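Local coordinates for protein nicastrin (Dictyostelium purpureum, PDB 4R12) that probably serves as an essential subunit of gamma-secretase, the complex that cleaves Notch receptors, APP and other integral membrane proteins within the membrane, at residues 240-245 with 460-465; 219-224 with 500-505; 246-251 with 265-270. One frame throughout, in Å; residues are numbered along the deposited sequence.

Contact 1 (240-245 with 460-465)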
loop_
_atom_site.group_PDB
_atom_site.type_symbol
_atom_site.label_atom_id
_atom_site.label_comp_id
_atom_site.label_asym_id
_atom_site.label_seq_id
_atom_site.Cartn_x
_atom_site.Cartn_y
_atom_site.Cartn_z
ATOM N N ALA A 240 -7.441 3.414 -6.726
ATOM C CA ALA A 240 -6.780 3.143 -7.999
ATOM C C ALA A 240 -6.567 1.645 -8.257
ATOM O O ALA A 240 -6.728 1.175 -9.387
ATOM C CB ALA A 240 -5.418 3.893 -8.084
ATOM N N THR A 241 -6.218 0.891 -7.219
ATOM C CA THR A 241 -6.076 -0.555 -7.395
ATOM C C THR A 241 -7.381 -1.197 -7.890
ATOM O O THR A 241 -7.373 -2.000 -8.827
ATOM C CB THR A 241 -5.628 -1.228 -6.090
ATOM O OG1 THR A 241 -4.396 -0.632 -5.660
ATOM C CG2 THR A 241 -5.432 -2.732 -6.305
ATOM N N VAL A 242 -8.499 -0.831 -7.271
ATOM C CA VAL A 242 -9.812 -1.308 -7.716
ATOM C C VAL A 242 -10.092 -0.880 -9.151
ATOM O O VAL A 242 -10.600 -1.662 -9.990
ATOM C CB VAL A 242 -10.929 -0.769 -6.797
ATOM C CG1 VAL A 242 -12.304 -1.061 -7.381
ATOM C CG2 VAL A 242 -10.806 -1.385 -5.411
ATOM N N THR A 243 -9.776 0.380 -9.424
ATOM C CA THR A 243 -9.965 0.957 -10.751
ATOM C C THR A 243 -9.236 0.153 -11.811
ATOM O O THR A 243 -9.844 -0.300 -12.788
ATOM C CB THR A 243 -9.463 2.420 -10.800
ATOM O OG1 THR A 243 -10.226 3.227 -9.894
ATOM C CG2 THR A 243 -9.607 2.984 -12.224
ATOM N N LEU A 244 -7.930 -0.037 -11.626
ATOM C CA LEU A 244 -7.138 -0.714 -12.659
ATOM C C LEU A 244 -7.526 -2.186 -12.824
ATOM O O LEU A 244 -7.595 -2.690 -13.953
ATOM C CB LEU A 244 -5.649 -0.597 -12.362
ATOM C CG LEU A 244 -4.767 -1.068 -13.520
ATOM C CD1 LEU A 244 -5.167 -0.341 -14.822
ATOM C CD2 LEU A 244 -3.292 -0.809 -13.192
ATOM N N LEU A 245 -7.802 -2.883 -11.726
ATOM C CA LEU A 245 -8.315 -4.247 -11.864
ATOM C C LEU A 245 -9.655 -4.259 -12.611
ATOM O O LEU A 245 -9.906 -5.167 -13.411
ATOM C CB LEU A 245 -8.462 -4.948 -10.494
ATOM C CG LEU A 245 -7.124 -5.303 -9.827
ATOM C CD1 LEU A 245 -7.337 -5.675 -8.349
ATOM C CD2 LEU A 245 -6.441 -6.466 -10.564
ATOM N N PRO A 460 -16.029 -2.388 -2.474
ATOM C CA PRO A 460 -16.094 -2.567 -1.016
ATOM C C PRO A 460 -15.090 -3.589 -0.493
ATOM O O PRO A 460 -14.652 -3.456 0.657
ATOM C CB PRO A 460 -17.532 -3.064 -0.762
ATOM C CG PRO A 460 -18.142 -3.300 -2.067
ATOM C CD PRO A 460 -17.215 -2.934 -3.166
ATOM N N CYS A 461 -14.720 -4.575 -1.314
ATOM C CA CYS A 461 -13.724 -5.558 -0.890
ATOM C C CYS A 461 -12.368 -4.910 -0.536
ATOM O O CYS A 461 -11.731 -5.302 0.442
ATOM C CB CYS A 461 -13.518 -6.617 -1.975
ATOM S SG CYS A 461 -12.415 -7.953 -1.478
ATOM N N PHE A 462 -11.919 -3.933 -1.324
ATOM C CA PHE A 462 -10.620 -3.327 -1.053
ATOM C C PHE A 462 -10.697 -2.029 -0.244
ATOM O O PHE A 462 -9.664 -1.531 0.208
ATOM C CB PHE A 462 -9.855 -3.069 -2.359
ATOM C CG PHE A 462 -9.223 -4.310 -2.971
ATOM C CD1 PHE A 462 -9.528 -5.572 -2.501
ATOM C CD2 PHE A 462 -8.301 -4.192 -4.015
ATOM C CE1 PHE A 462 -8.930 -6.712 -3.049
ATOM C CE2 PHE A 462 -7.703 -5.323 -4.582
ATOM C CZ PHE A 462 -8.022 -6.593 -4.080
ATOM N N THR A 463 -11.892 -1.486 -0.013
ATOM C CA THR A 463 -11.974 -0.237 0.761
ATOM C C THR A 463 -12.737 -0.364 2.080
ATOM O O THR A 463 -12.764 0.588 2.866
ATOM C CB THR A 463 -12.625 0.914 -0.066
ATOM O OG1 THR A 463 -13.986 0.597 -0.383
ATOM C CG2 THR A 463 -11.867 1.150 -1.337
ATOM N N SER A 464 -13.354 -1.528 2.319
ATOM C CA SER A 464 -14.137 -1.750 3.547
ATOM C C SER A 464 -13.905 -3.091 4.233
ATOM O O SER A 464 -13.658 -3.150 5.438
ATOM C CB SER A 464 -15.648 -1.638 3.253
ATOM O OG SER A 464 -16.054 -0.287 3.179
ATOM N N SER A 465 -14.051 -4.182 3.482
ATOM C CA SER A 465 -14.056 -5.523 4.079
ATOM C C SER A 465 -13.615 -6.547 3.041
ATOM O O SER A 465 -14.321 -6.798 2.073
ATOM C CB SER A 465 -15.447 -5.873 4.626
ATOM O OG SER A 465 -15.426 -7.128 5.287
#
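Thr241, Val242 and Leu245, on one side of helix 234-252, receive the ring of Phe462 from the last turn of helix 452-463. Thr241 comes first and uses its methyl: CG2 meets the rim of the ring near its plane, 3.9 Å from Phe462 CE2. With OG1 beside the backbone N (chi1 -57°) and bonded back to Ser237 O, CG2 lies anti to that N and meets the aromatic edge. Val242 makes the closest approach, its CG2 lying 3.6 Å from Phe462 CB as the two side chains run past one another in opposite senses. The same methyl reaches the near part of the ring, at 4.0 Å from Phe462 CD2. One turn further on, Leu245 comes in at about a right angle to Phe462 and sets CD1 3.8 Å from Phe462 CE2. Outside the two segments, Phe484 meets the same ring edge-to-face. Were Phe462 cut back to an alanine, the methyls of Thr241, Val242 and Leu245 would probably lose their shared partner and a gap would be likely to open between the helices. Behind the ring the helix ends: Pro460 O accepts from both Ser464 N and Ser465 N, and Cys461 is tied by a disulfide to Cys468. The contact joins a helix of the large lobe to a helix more than 200 residues later. No hydrogen bond crosses it, and all four touching residues are buried, so it depends on the fit of methyl groups to a single aromatic side chain.

Contact 2 (219-224 with 500-505); sequences LPFDTT and YETKLI
Phe221, just past the end of strand 214-220, packs on Ile505 and Thr502 of helix 500-512; the strand belongs to the alpha/beta core of the nicastrin large lobe, whose fold resembles that of zinc exopeptidases. Phe221 gives the most surface, and its CG sits between the backbone N and the carbonyl carbon (chi1 74°), which sets the ring against Ile505 and Thr502. The terminal methyl of Ile505 reaches the ring along an oblique line: CD1 lies 3.4 Å from Phe221 CD1 and 3.8 Å from Phe221 CE1, a tight apolar fit. Its CG1 branch is anti to the carbonyl carbon (chi1 -68°), and the extended chain beyond brings CD1 to the ring. Thr502, one turn earlier in the helix, crosses Phe221 at about a right angle and places its hydroxyl at the ring edge. Helix 234-252 adds Thr241 to the surroundings of Phe221, and strand 262-268 adds Phe267. The neighbouring Asp222 is fixed through both carboxylate oxygens, which accept from the backbone N atoms of Glu271 and Arg272. Across the contact itself, Thr502 OG1 lies in the plane of the aromatic ring, 3.7 Å from Phe221 CE1 and 3.8 Å from Phe221 CZ.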
loop_
_atom_site.group_PDB
_atom_site.type_symbol
_atom_site.label_atom_id
_atom_site.label_comp_id
_atom_site.label_asym_id
_atom_site.label_seq_id
_atom_site.Cartn_x
_atom_site.Cartn_y
_atom_site.Cartn_z
ATOM N N LEU A 219 0.564 1.349 -11.175
ATOM C CA LEU A 219 0.212 2.057 -9.957
ATOM C C LEU A 219 0.954 1.431 -8.786
ATOM O O LEU A 219 1.387 0.270 -8.858
ATOM C CB LEU A 219 -1.302 2.027 -9.704
ATOM C CG LEU A 219 -2.057 0.694 -9.632
ATOM C CD1 LEU A 219 -1.864 -0.030 -8.287
ATOM C CD2 LEU A 219 -3.553 0.933 -9.904
ATOM N N PRO A 220 1.109 2.200 -7.703
ATOM C CA PRO A 220 1.618 1.650 -6.446
ATOM C C PRO A 220 0.455 1.104 -5.623
ATOM O O PRO A 220 -0.448 1.872 -5.308
ATOM C CB PRO A 220 2.263 2.871 -5.775
ATOM C CG PRO A 220 1.416 4.030 -6.250
ATOM C CD PRO A 220 0.948 3.668 -7.649
ATOM N N PHE A 221 0.428 -0.186 -5.305
ATOM C CA PHE A 221 -0.739 -0.678 -4.561
ATOM C C PHE A 221 -0.522 -0.755 -3.045
ATOM O O PHE A 221 -1.497 -0.902 -2.291
ATOM C CB PHE A 221 -1.225 -2.040 -5.100
ATOM C CG PHE A 221 -0.361 -3.230 -4.734
ATOM C CD1 PHE A 221 -0.631 -3.989 -3.586
ATOM C CD2 PHE A 221 0.656 -3.652 -5.581
ATOM C CE1 PHE A 221 0.130 -5.106 -3.276
ATOM C CE2 PHE A 221 1.420 -4.765 -5.278
ATOM C CZ PHE A 221 1.155 -5.499 -4.123
ATOM N N ASP A 222 0.711 -0.622 -2.575
ATOM C CA ASP A 222 0.927 -0.683 -1.131
ATOM C C ASP A 222 0.548 0.646 -0.470
ATOM O O ASP A 222 0.474 1.694 -1.125
ATOM C CB ASP A 222 2.379 -1.061 -0.793
ATOM C CG ASP A 222 3.384 -0.017 -1.242
ATOM O OD1 ASP A 222 3.350 0.374 -2.423
ATOM O OD2 ASP A 222 4.213 0.416 -0.408
ATOM N N THR A 223 0.273 0.579 0.831
ATOM C CA THR A 223 -0.239 1.715 1.577
ATOM C C THR A 223 0.542 1.923 2.866
ATOM O O THR A 223 1.420 1.122 3.212
ATOM C CB THR A 223 -1.713 1.520 1.940
ATOM O OG1 THR A 223 -1.851 0.247 2.580
ATOM C CG2 THR A 223 -2.601 1.569 0.682
ATOM N N THR A 224 0.212 2.992 3.588
ATOM C CA THR A 224 0.845 3.255 4.883
ATOM C C THR A 224 -0.177 3.723 5.898
ATOM O O THR A 224 -1.266 4.157 5.543
ATOM C CB THR A 224 1.945 4.326 4.799
ATOM O OG1 THR A 224 1.419 5.505 4.170
ATOM C CG2 THR A 224 3.142 3.814 4.019
ATOM N N TYR A 500 -1.957 -11.660 2.643
ATOM C CA TYR A 500 -3.163 -12.074 1.935
ATOM C C TYR A 500 -3.470 -11.142 0.779
ATOM O O TYR A 500 -3.791 -11.593 -0.316
ATOM C CB TYR A 500 -4.345 -12.114 2.902
ATOM C CG TYR A 500 -5.638 -12.590 2.269
ATOM C CD1 TYR A 500 -5.919 -13.946 2.158
ATOM C CD2 TYR A 500 -6.577 -11.682 1.789
ATOM C CE1 TYR A 500 -7.104 -14.397 1.573
ATOM C CE2 TYR A 500 -7.768 -12.116 1.214
ATOM C CZ TYR A 500 -8.023 -13.478 1.104
ATOM O OH TYR A 500 -9.206 -13.921 0.529
ATOM N N GLU A 501 -3.358 -9.841 1.039
ATOM C CA GLU A 501 -3.690 -8.824 0.048
ATOM C C GLU A 501 -2.896 -8.963 -1.253
ATOM O O GLU A 501 -3.468 -8.822 -2.334
ATOM C CB GLU A 501 -3.479 -7.426 0.637
ATOM C CG GLU A 501 -4.651 -6.918 1.461
ATOM C CD GLU A 501 -4.730 -7.529 2.857
ATOM O OE1 GLU A 501 -5.771 -7.314 3.526
ATOM O OE2 GLU A 501 -3.767 -8.208 3.285
ATOM N N THR A 502 -1.595 -9.233 -1.155
ATOM C CA THR A 502 -0.772 -9.459 -2.340
ATOM C C THR A 502 -1.145 -10.748 -3.073
ATOM O O THR A 502 -1.267 -10.757 -4.293
ATOM C CB THR A 502 0.735 -9.505 -1.981
ATOM O OG1 THR A 502 1.144 -8.217 -1.521
ATOM C CG2 THR A 502 1.578 -9.852 -3.196
ATOM N N LYS A 503 -1.321 -11.832 -2.328
ATOM C CA LYS A 503 -1.735 -13.095 -2.943
ATOM C C LYS A 503 -3.085 -12.965 -3.653
ATOM O O LYS A 503 -3.262 -13.478 -4.768
ATOM C CB LYS A 503 -1.801 -14.185 -1.891
ATOM C CG LYS A 503 -0.465 -14.491 -1.240
ATOM C CD LYS A 503 -0.607 -15.596 -0.192
ATOM C CE LYS A 503 0.753 -16.209 0.112
ATOM N NZ LYS A 503 1.182 -16.011 1.519
ATOM N N LEU A 504 -4.029 -12.272 -3.019
ATOM C CA LEU A 504 -5.339 -12.044 -3.646
ATOM C C LEU A 504 -5.225 -11.237 -4.940
ATOM O O LEU A 504 -5.795 -11.624 -5.979
ATOM C CB LEU A 504 -6.294 -11.338 -2.673
ATOM C CG LEU A 504 -7.684 -10.977 -3.216
ATOM C CD1 LEU A 504 -8.380 -12.195 -3.839
ATOM C CD2 LEU A 504 -8.559 -10.385 -2.125
ATOM N N ILE A 505 -4.510 -10.110 -4.895
ATOM C CA ILE A 505 -4.314 -9.324 -6.117
ATOM C C ILE A 505 -3.661 -10.197 -7.205
ATOM O O ILE A 505 -4.094 -10.196 -8.357
ATOM C CB ILE A 505 -3.459 -8.058 -5.862
ATOM C CG1 ILE A 505 -4.224 -7.049 -4.994
ATOM C CG2 ILE A 505 -3.061 -7.397 -7.161
ATOM C CD1 ILE A 505 -3.353 -5.865 -4.532
#

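Contact 3 (246-251 with 265-270)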
loop_
_atom_site.group_PDB
_atom_site.type_symbol
_atom_site.label_atom_id
_atom_site.label_comp_id
_atom_site.label_asym_id
_atom_site.label_seq_id
_atom_site.Cartn_x
_atom_site.Cartn_y
_atom_site.Cartn_z
ATOM N N SER A 246 -10.499 -3.258 -12.368
ATOM C CA SER A 246 -11.812 -3.202 -13.017
ATOM C C SER A 246 -11.676 -2.815 -14.503
ATOM O O SER A 246 -12.433 -3.291 -15.355
ATOM C CB SER A 246 -12.740 -2.231 -12.282
ATOM O OG SER A 246 -12.905 -2.641 -10.926
ATOM N N VAL A 247 -10.696 -1.971 -14.802
ATOM C CA VAL A 247 -10.317 -1.673 -16.178
ATOM C C VAL A 247 -9.882 -2.952 -16.906
ATOM O O VAL A 247 -10.310 -3.226 -18.022
ATOM C CB VAL A 247 -9.172 -0.626 -16.224
ATOM C CG1 VAL A 247 -8.471 -0.634 -17.587
ATOM C CG2 VAL A 247 -9.712 0.776 -15.907
ATOM N N ILE A 248 -9.019 -3.728 -16.257
ATOM C CA ILE A 248 -8.505 -4.982 -16.814
ATOM C C ILE A 248 -9.660 -5.973 -17.021
ATOM O O ILE A 248 -9.803 -6.581 -18.093
ATOM C CB ILE A 248 -7.411 -5.572 -15.896
ATOM C CG1 ILE A 248 -6.177 -4.661 -15.932
ATOM C CG2 ILE A 248 -7.020 -6.971 -16.341
ATOM C CD1 ILE A 248 -5.150 -4.951 -14.884
ATOM N N LYS A 249 -10.530 -6.095 -16.027
ATOM C CA LYS A 249 -11.686 -6.966 -16.195
ATOM C C LYS A 249 -12.567 -6.511 -17.372
ATOM O O LYS A 249 -13.089 -7.337 -18.134
ATOM C CB LYS A 249 -12.513 -7.019 -14.909
ATOM C CG LYS A 249 -13.739 -7.943 -15.005
ATOM C CD LYS A 249 -13.341 -9.432 -14.936
ATOM C CE LYS A 249 -14.591 -10.336 -14.939
ATOM N NZ LYS A 249 -14.228 -11.773 -15.061
ATOM N N SER A 250 -12.721 -5.199 -17.523
ATOM C CA SER A 250 -13.548 -4.673 -18.606
ATOM C C SER A 250 -12.877 -4.917 -19.960
ATOM O O SER A 250 -13.538 -5.270 -20.934
ATOM C CB SER A 250 -13.827 -3.186 -18.394
ATOM O OG SER A 250 -14.465 -2.982 -17.140
ATOM N N LEU A 251 -11.562 -4.732 -20.016
ATOM C CA LEU A 251 -10.817 -4.972 -21.244
ATOM C C LEU A 251 -10.741 -6.454 -21.586
ATOM O O LEU A 251 -10.539 -6.802 -22.745
ATOM C CB LEU A 251 -9.402 -4.395 -21.143
ATOM C CG LEU A 251 -9.340 -2.865 -21.197
ATOM C CD1 LEU A 251 -7.907 -2.356 -20.982
ATOM C CD2 LEU A 251 -9.902 -2.365 -22.520
ATOM N N PHE A 265 0.217 -4.319 -17.591
ATOM C CA PHE A 265 -0.315 -3.711 -16.380
ATOM C C PHE A 265 0.615 -4.054 -15.239
ATOM O O PHE A 265 0.985 -5.224 -15.075
ATOM C CB PHE A 265 -1.738 -4.215 -16.087
ATOM C CG PHE A 265 -2.685 -4.066 -17.252
ATOM C CD1 PHE A 265 -3.365 -2.873 -17.462
ATOM C CD2 PHE A 265 -2.886 -5.111 -18.134
ATOM C CE1 PHE A 265 -4.233 -2.729 -18.530
ATOM C CE2 PHE A 265 -3.758 -4.978 -19.209
ATOM C CZ PHE A 265 -4.428 -3.780 -19.403
ATOM N N ALA A 266 1.011 -3.068 -14.443
ATOM C CA ALA A 266 1.907 -3.375 -13.322
ATOM C C ALA A 266 1.387 -2.822 -11.999
ATOM O O ALA A 266 1.000 -1.651 -11.904
ATOM C CB ALA A 266 3.340 -2.844 -13.603
ATOM N N PHE A 267 1.382 -3.682 -10.982
ATOM C CA PHE A 267 0.989 -3.311 -9.630
ATOM C C PHE A 267 2.224 -3.370 -8.737
ATOM O O PHE A 267 2.628 -4.467 -8.337
ATOM C CB PHE A 267 -0.099 -4.262 -9.089
ATOM C CG PHE A 267 -1.415 -4.186 -9.839
ATOM C CD1 PHE A 267 -1.548 -4.729 -11.112
ATOM C CD2 PHE A 267 -2.518 -3.573 -9.262
ATOM C CE1 PHE A 267 -2.760 -4.652 -11.791
ATOM C CE2 PHE A 267 -3.736 -3.497 -9.937
ATOM C CZ PHE A 267 -3.861 -4.042 -11.191
ATOM N N TRP A 268 2.837 -2.215 -8.453
ATOM C CA TRP A 268 4.129 -2.172 -7.751
ATOM C C TRP A 268 3.919 -2.264 -6.250
ATOM O O TRP A 268 3.062 -1.568 -5.699
ATOM C CB TRP A 268 4.922 -0.884 -8.059
ATOM C CG TRP A 268 5.204 -0.623 -9.496
ATOM C CD1 TRP A 268 4.879 0.508 -10.198
ATOM C CD2 TRP A 268 5.873 -1.493 -10.421
ATOM N NE1 TRP A 268 5.304 0.391 -11.500
ATOM C CE2 TRP A 268 5.912 -0.830 -11.665
ATOM C CE3 TRP A 268 6.444 -2.770 -10.319
ATOM C CZ2 TRP A 268 6.500 -1.397 -12.795
ATOM C CZ3 TRP A 268 7.023 -3.326 -11.447
ATOM C CH2 TRP A 268 7.043 -2.643 -12.664
ATOM N N ASN A 269 4.708 -3.107 -5.585
ATOM C CA ASN A 269 4.616 -3.243 -4.137
ATOM C C ASN A 269 5.768 -2.500 -3.455
ATOM O O ASN A 269 6.799 -2.256 -4.073
ATOM C CB ASN A 269 4.625 -4.718 -3.742
ATOM C CG ASN A 269 3.956 -4.973 -2.400
ATOM O OD1 ASN A 269 3.718 -4.043 -1.623
ATOM N ND2 ASN A 269 3.669 -6.250 -2.110
ATOM N N ALA A 270 5.563 -2.144 -2.192
ATOM C CA ALA A 270 6.556 -1.481 -1.341
ATOM C C ALA A 270 7.071 -0.147 -1.913
ATOM O O ALA A 270 8.165 0.318 -1.569
ATOM C CB ALA A 270 7.721 -2.447 -1.054
#
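Ile248 covers one face of the Phe265 ring where helix 234-252 packs on strand 262-268, the second half of a beta-alpha-beta unit in the alpha/beta core of the large lobe. Over residues 246-251 and 265-268 the helix and strand run nearly antiparallel, at 158°, with axes 11.2 Å apart at closest approach. At the centre of the packing is a CH-pi contact: Ile248 CG1 stands 3.6 Å from the centroid of the Phe265 ring, only 9° off its normal. The chain continues over the inner end of the same face, bringing Ile248 CD1 to 3.5 Å from Phe265 CG. That methyl also meets the edge of a second ring, lying in its plane 3.9 Å from Phe267 CE1. Leu251 takes the far rim of Phe265, with CD1 4.1 Å from Phe265 CZ. Farther out, Leu509 and Ile512 of helix 500-512 also touch Ile248. The strand is held in place by backbone hydrogen bonds of Phe265 with Ser202 and of Phe267 with Ile200. On the helix, Ser250 OG, which accepts from Asp451 N, donates to Ser246 O at 2.7 Å; Ser250 N bonds to the same oxygen from the opposite face of the carbonyl plane.

In the fold
The three contacts lie close together, round a strand-helix-strand unit of the large lobe, their centres 10 to 11 Å apart. Helix 234-252 serves contacts 1 and 3, while contacts 2 and 3 use the neighbouring parallel strands 214-220 and 262-268. In chain order strand, helix and strand come first, and helices 452-463 and 500-512 return much later to meet them; contact 3 is nested inside contact 1, which is nested inside contact 2. Side chains bridge the contacts directly, with Leu245 CD2 3.6 Å from Phe267 CZ and Thr241 OG1 3.5 Å from Phe221 CB. Together they form one continuous buried core, binding the later helices to the central alpha/beta unit.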